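Local coordinates for AgaA (Rhizobium radiobacter, PDB 6HLX), which binds the opine agropinic acid as the periplasmic substrate-binding protein of an ABC transporter that imports it into the bacterium, at residues A[30-34]-A[475-481]; A[196-200]-A[330-334]. All coordinates share one frame; numbering follows the deposited sequence.

How the contacts relate
Contact 1 (30-34 with 475-481) is a buried contact in which the end of helix 23-32 meets a 3-10 segment close to the C-terminus. Contact 2 (196-200 with 330-334) lies at the surface, where the starts of helices 199-207 and 333-347 face each other beside the agropinic acid pocket. Leucine packing, a salt bridge and one shared water hold the first; the second has little apolar packing and relies on a carboxylate at a helix start and two bridging waters. Both segments of contact 2 fall, in sequence, between the two that contact 1 brings together. Their centres lie about 23 Å apart, and the two do not touch.

Contact 1 of 2, residues A[30-34]-A[475-481]; sequences LAIHR and QSGLSIE
L30 lays its side chain over the 3-10 segment 475-481, its CD1 reaching Q475 CA at 3.6 Å and its CD2 meeting L478 CD2. In this solute-binding protein of family 5 the contact joins the C-terminal end of helix 23-32 to a buried 3-10 segment near the end of the chain, 441 residues later. The backbones come close here, L30 CA lying 5.0 Å from L478 CA, and L30 CB packs against L478 N and the G477 carbonyl carbon. On the neighbouring flank A31 CB touches I480 CG2, and both side chains also rest on F161 and Y193 of the adjoining strands.

R34 bends back at chi2 (-65°), which turns its guanidinium toward the helix it follows. NH1 donates to two carbonyls, L30 O at 3.0 Å and H33 O, both close to the guanidinium plane, tying the group to the helix end. L478 CD2 lies over one face of this plane, offset toward its rim and 3.5 Å from R34 NH1. At the edge, R34 NH2 forms a salt bridge with E481 OE1 at 3.1 Å, a weak hydrogen bond with the two planes 72° apart. The same OE1 is hydrogen-bonded by Y180 OH, while E481 OE2 pairs with K182, so the buried carboxylate is probably stabilised in its charged form. One water completes the junction: it accepts from R34 NH2 and donates to L30 O and to L478 O, each at 2.8 Å.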
loop_
_atom_site.group_PDB
_atom_site.type_symbol
_atom_site.label_atom_id
_atom_site.label_comp_id
_atom_site.label_asym_id
_atom_site.label_seq_id
_atom_site.Cartn_x
_atom_site.Cartn_y
_atom_site.Cartn_z
ATOM N N LEU A 30 5.806 1.183 10.887
ATOM C CA LEU A 30 4.760 1.939 11.589
ATOM C C LEU A 30 4.793 1.765 13.121
ATOM O O LEU A 30 4.131 2.511 13.843
ATOM C CB LEU A 30 3.380 1.652 10.989
ATOM C CG LEU A 30 3.238 2.139 9.542
ATOM C CD1 LEU A 30 2.009 1.550 8.901
ATOM C CD2 LEU A 30 3.269 3.689 9.440
ATOM N N ALA A 31 5.630 0.855 13.609
ATOM C CA ALA A 31 5.853 0.716 15.047
ATOM C C ALA A 31 6.983 1.669 15.471
ATOM O O ALA A 31 6.972 2.167 16.589
ATOM C CB ALA A 31 6.270 -0.725 15.361
ATOM N N ILE A 32 7.990 1.850 14.612
ATOM C CA ILE A 32 9.224 2.586 14.938
ATOM C C ILE A 32 9.223 4.036 14.470
ATOM O O ILE A 32 10.045 4.811 14.957
ATOM C CB ILE A 32 10.389 1.809 14.246
ATOM C CG1 ILE A 32 10.585 0.415 14.900
ATOM C CG2 ILE A 32 11.728 2.598 14.178
ATOM C CD1 ILE A 32 11.399 -0.559 13.875
ATOM N N HIS A 33 8.399 4.370 13.474
ATOM C CA HIS A 33 8.480 5.694 12.858
ATOM C C HIS A 33 7.200 6.493 12.907
ATOM O O HIS A 33 6.121 5.921 12.983
ATOM C CB HIS A 33 8.895 5.530 11.375
ATOM C CG HIS A 33 10.300 5.036 11.182
ATOM N ND1 HIS A 33 11.387 5.810 11.526
ATOM C CD2 HIS A 33 10.739 3.877 10.632
ATOM C CE1 HIS A 33 12.453 5.092 11.216
ATOM N NE2 HIS A 33 12.106 3.919 10.663
ATOM N N ARG A 34 7.332 7.823 12.715
ATOM C CA ARG A 34 6.218 8.754 12.626
ATOM C C ARG A 34 6.546 9.808 11.577
ATOM O O ARG A 34 7.716 10.158 11.401
ATOM C CB ARG A 34 5.975 9.437 13.997
ATOM C CG ARG A 34 5.238 8.557 15.029
ATOM C CD ARG A 34 3.816 8.256 14.569
ATOM N NE ARG A 34 3.062 7.361 15.457
ATOM C CZ ARG A 34 3.056 6.032 15.377
ATOM N NH1 ARG A 34 3.830 5.404 14.491
ATOM N NH2 ARG A 34 2.295 5.319 16.195
ATOM N N GLN A 475 -1.939 -0.126 6.710
ATOM C CA GLN A 475 -1.314 0.741 7.722
ATOM C C GLN A 475 -1.726 0.336 9.134
ATOM O O GLN A 475 -1.415 1.058 10.089
ATOM C CB GLN A 475 -1.673 2.215 7.482
ATOM C CG GLN A 475 -1.136 2.722 6.140
ATOM C CD GLN A 475 -1.241 4.218 6.048
ATOM O OE1 GLN A 475 -1.415 4.894 7.053
ATOM N NE2 GLN A 475 -1.138 4.750 4.837
ATOM N N SER A 476 -2.422 -0.802 9.286
ATOM C CA SER A 476 -2.922 -1.263 10.596
ATOM C C SER A 476 -1.842 -1.397 11.669
ATOM O O SER A 476 -2.159 -1.289 12.869
ATOM C CB SER A 476 -3.694 -2.573 10.467
ATOM O OG SER A 476 -4.843 -2.416 9.649
ATOM N N GLY A 477 -0.580 -1.590 11.239
ATOM C CA GLY A 477 0.544 -1.653 12.181
ATOM C C GLY A 477 0.666 -0.404 13.048
ATOM O O GLY A 477 1.203 -0.471 14.163
ATOM N N LEU A 478 0.107 0.745 12.587
ATOM C CA LEU A 478 0.076 1.958 13.427
ATOM C C LEU A 478 -0.649 1.702 14.758
ATOM O O LEU A 478 -0.276 2.274 15.792
ATOM C CB LEU A 478 -0.691 3.073 12.704
ATOM C CG LEU A 478 0.102 3.866 11.677
ATOM C CD1 LEU A 478 -0.845 4.669 10.746
ATOM C CD2 LEU A 478 1.074 4.823 12.383
ATOM N N SER A 479 -1.702 0.863 14.734
ATOM C CA SER A 479 -2.523 0.616 15.919
ATOM C C SER A 479 -1.786 -0.182 17.029
ATOM O O SER A 479 -2.335 -0.345 18.124
ATOM C CB SER A 479 -3.844 -0.047 15.530
ATOM O OG SER A 479 -3.666 -1.428 15.251
ATOM N N ILE A 480 -0.546 -0.673 16.752
ATOM C CA ILE A 480 0.213 -1.412 17.787
ATOM C C ILE A 480 0.470 -0.529 19.028
ATOM O O ILE A 480 0.667 -1.051 20.119
ATOM C CB ILE A 480 1.529 -2.018 17.207
ATOM C CG1 ILE A 480 2.097 -3.191 18.105
ATOM C CG2 ILE A 480 2.599 -0.947 16.925
ATOM C CD1 ILE A 480 1.283 -4.531 17.984
ATOM N N GLU A 481 0.468 0.805 18.865
ATOM C CA GLU A 481 0.702 1.684 20.019
ATOM C C GLU A 481 -0.457 1.657 21.027
ATOM O O GLU A 481 -0.300 2.150 22.142
ATOM C CB GLU A 481 0.993 3.121 19.575
ATOM C CG GLU A 481 -0.195 3.859 18.968
ATOM C CD GLU A 481 0.082 5.323 18.672
ATOM O OE1 GLU A 481 1.190 5.791 19.002
ATOM O OE2 GLU A 481 -0.810 6.006 18.125
HETATM O O HOH W 1 2.471 2.509 16.091
#

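Contact 2 of 2, residues A[196-200]-A[330-334]; sequences YSDEN and SQYSF. With G9Z (agropinic acid), chain E.
The two backbones approach as turns leading into helices 199-207 and 333-347, S197 CA lying 6.3 Å from Q331 CA, with D198 and Y332 each at an N-cap position. E199, in the first turn of its own helix, reaches across to the start of the other. Its CG sits between the backbone N and the carbonyl carbon (chi1 60°), and the chain then extends until OE2 accepts from S333 N at 2.9 Å. The bond is nearly straight, 173° at the hydrogen, and meets OE2 on the syn side, 28° out of the carboxylate plane. A negative charge beside the N-terminus of helix 333-347 would probably be favoured by the helix dipole. A water sits between the turns, accepting from E199 N, 2.8 Å from Q331 O and equally near E199 OE2.

The 330-334 turn carries two residues of the agropinic acid pocket in this periplasmic binding protein. The side chain of Y332 sets off away from 196-200 at CB and lays one ring face against the ligand, whose CB stands 3.6 Å above the ring plane, over its centre; the OH of Y332 is hydrogen-bonded to S9 OG. F334 instead turns its ring edge to the ligand carboxylate, with CZ 3.3 Å from OXT. The second oxygen of E199 is linked to the next helical NH through another water, which donates to E199 OE1 at 2.7 Å and accepts from F334 N at 3.0 Å.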
loop_
_atom_site.group_PDB
_atom_site.type_symbol
_atom_site.label_atom_id
_atom_site.label_comp_id
_atom_site.label_asym_id
_atom_site.label_seq_id
_atom_site.Cartn_x
_atom_site.Cartn_y
_atom_site.Cartn_z
ATOM N N TYR A 196 6.595 -15.548 9.154
ATOM C CA TYR A 196 5.986 -16.825 8.747
ATOM C C TYR A 196 5.593 -16.743 7.273
ATOM O O TYR A 196 4.459 -16.359 6.963
ATOM C CB TYR A 196 4.757 -17.150 9.604
ATOM C CG TYR A 196 5.068 -17.502 11.037
ATOM C CD1 TYR A 196 5.338 -18.819 11.410
ATOM C CD2 TYR A 196 5.018 -16.539 12.037
ATOM C CE1 TYR A 196 5.598 -19.155 12.739
ATOM C CE2 TYR A 196 5.256 -16.865 13.369
ATOM C CZ TYR A 196 5.569 -18.170 13.713
ATOM O OH TYR A 196 5.808 -18.485 15.036
ATOM N N SER A 197 6.534 -17.085 6.361
ATOM C CA SER A 197 6.281 -17.003 4.925
ATOM C C SER A 197 5.302 -18.060 4.400
ATOM O O SER A 197 4.639 -17.822 3.389
ATOM C CB SER A 197 7.593 -17.026 4.155
ATOM O OG SER A 197 8.344 -15.917 4.621
ATOM N N ASP A 198 5.208 -19.223 5.071
ATOM C CA ASP A 198 4.253 -20.251 4.654
ATOM C C ASP A 198 2.963 -19.925 5.463
ATOM O O ASP A 198 3.001 -19.974 6.700
ATOM C CB ASP A 198 4.785 -21.661 4.974
ATOM C CG ASP A 198 3.738 -22.737 4.739
ATOM O OD1 ASP A 198 2.769 -22.800 5.523
ATOM O OD2 ASP A 198 3.875 -23.497 3.760
ATOM N N GLU A 199 1.841 -19.610 4.777
ATOM C CA GLU A 199 0.621 -19.169 5.484
ATOM C C GLU A 199 0.009 -20.235 6.392
ATOM O O GLU A 199 -0.602 -19.888 7.418
ATOM C CB GLU A 199 -0.425 -18.572 4.522
ATOM C CG GLU A 199 -0.909 -19.525 3.446
ATOM C CD GLU A 199 -1.431 -18.787 2.226
ATOM O OE1 GLU A 199 -2.646 -18.911 1.951
ATOM O OE2 GLU A 199 -0.643 -18.066 1.566
ATOM N N ASN A 200 0.225 -21.518 6.073
ATOM C CA ASN A 200 -0.261 -22.602 6.942
ATOM C C ASN A 200 0.521 -22.621 8.249
ATOM O O ASN A 200 -0.092 -22.749 9.324
ATOM C CB ASN A 200 -0.253 -23.954 6.235
ATOM C CG ASN A 200 -1.215 -23.938 5.075
ATOM O OD1 ASN A 200 -2.396 -23.625 5.232
ATOM N ND2 ASN A 200 -0.728 -24.197 3.873
ATOM N N SER A 330 4.652 -17.036 -5.273
ATOM C CA SER A 330 4.150 -18.257 -4.656
ATOM C C SER A 330 4.054 -18.032 -3.115
ATOM O O SER A 330 3.589 -18.914 -2.413
ATOM C CB SER A 330 5.109 -19.404 -4.931
ATOM O OG SER A 330 6.393 -18.915 -4.584
ATOM N N GLN A 331 4.535 -16.886 -2.588
ATOM C CA GLN A 331 4.528 -16.634 -1.133
ATOM C C GLN A 331 3.114 -16.430 -0.557
ATOM O O GLN A 331 2.885 -16.667 0.639
ATOM C CB GLN A 331 5.425 -15.439 -0.798
ATOM C CG GLN A 331 5.617 -15.278 0.745
ATOM C CD GLN A 331 6.796 -14.445 1.175
ATOM O OE1 GLN A 331 6.815 -13.884 2.296
ATOM N NE2 GLN A 331 7.827 -14.367 0.340
ATOM N N TYR A 332 2.192 -15.934 -1.395
ATOM C CA TYR A 332 0.807 -15.690 -1.000
ATOM C C TYR A 332 -0.027 -16.580 -1.893
ATOM O O TYR A 332 -0.058 -16.374 -3.110
ATOM C CB TYR A 332 0.466 -14.197 -1.195
ATOM C CG TYR A 332 1.271 -13.320 -0.260
ATOM C CD1 TYR A 332 2.574 -12.936 -0.580
ATOM C CD2 TYR A 332 0.755 -12.925 0.976
ATOM C CE1 TYR A 332 3.340 -12.175 0.301
ATOM C CE2 TYR A 332 1.517 -12.169 1.869
ATOM C CZ TYR A 332 2.816 -11.821 1.537
ATOM O OH TYR A 332 3.556 -11.058 2.397
ATOM N N SER A 333 -0.635 -17.613 -1.320
ATOM C CA SER A 333 -1.424 -18.547 -2.129
ATOM C C SER A 333 -2.458 -17.836 -2.988
ATOM O O SER A 333 -2.661 -18.238 -4.143
ATOM C CB SER A 333 -2.101 -19.596 -1.261
ATOM O OG SER A 333 -1.098 -20.439 -0.722
ATOM N N PHE A 334 -3.091 -16.764 -2.462
ATOM C CA PHE A 334 -4.098 -16.083 -3.314
ATOM C C PHE A 334 -3.480 -15.465 -4.572
ATOM O O PHE A 334 -4.149 -15.392 -5.591
ATOM C CB PHE A 334 -4.927 -15.068 -2.520
ATOM C CG PHE A 334 -4.169 -13.846 -2.048
ATOM C CD1 PHE A 334 -4.019 -12.738 -2.877
ATOM C CD2 PHE A 334 -3.607 -13.802 -0.769
ATOM C CE1 PHE A 334 -3.300 -11.614 -2.445
ATOM C CE2 PHE A 334 -2.906 -12.667 -0.333
ATOM C CZ PHE A 334 -2.766 -11.582 -1.170
HETATM O OAM G9Z E . 2.890 -6.657 0.469
HETATM C CAB G9Z E . 2.136 -7.431 -0.138
HETATM C CAC G9Z E . 2.243 -8.833 -0.040
HETATM C CB G9Z E . 1.105 -9.415 -0.934
HETATM C CA G9Z E . 0.513 -8.215 -1.652
HETATM C C G9Z E . -0.911 -8.179 -1.508
HETATM O O G9Z E . -1.405 -7.650 -0.475
HETATM N N G9Z E . 1.224 -7.041 -1.048
HETATM C CAG G9Z E . 0.879 -5.596 -1.339
HETATM C CAH G9Z E . 1.502 -5.157 -2.665
HETATM O OAP G9Z E . 0.897 -5.949 -3.687
HETATM C CAI G9Z E . 1.278 -3.671 -2.960
HETATM O OAQ G9Z E . 1.502 -2.910 -1.746
HETATM C CAJ G9Z E . 2.285 -3.137 -4.033
HETATM O OAR G9Z E . 2.038 -1.739 -4.270
HETATM C CAK G9Z E . 2.336 -3.908 -5.375
HETATM O OAT G9Z E . 3.489 -3.484 -6.129
HETATM C CAL G9Z E . 1.041 -3.769 -6.189
HETATM O OAS G9Z E . 1.101 -4.616 -7.357
HETATM O OXT G9Z E . -1.608 -8.713 -2.413
HETATM O O HOH W 2 1.972 -18.832 2.082
HETATM O O HOH W 3 -3.536 -16.853 0.501
#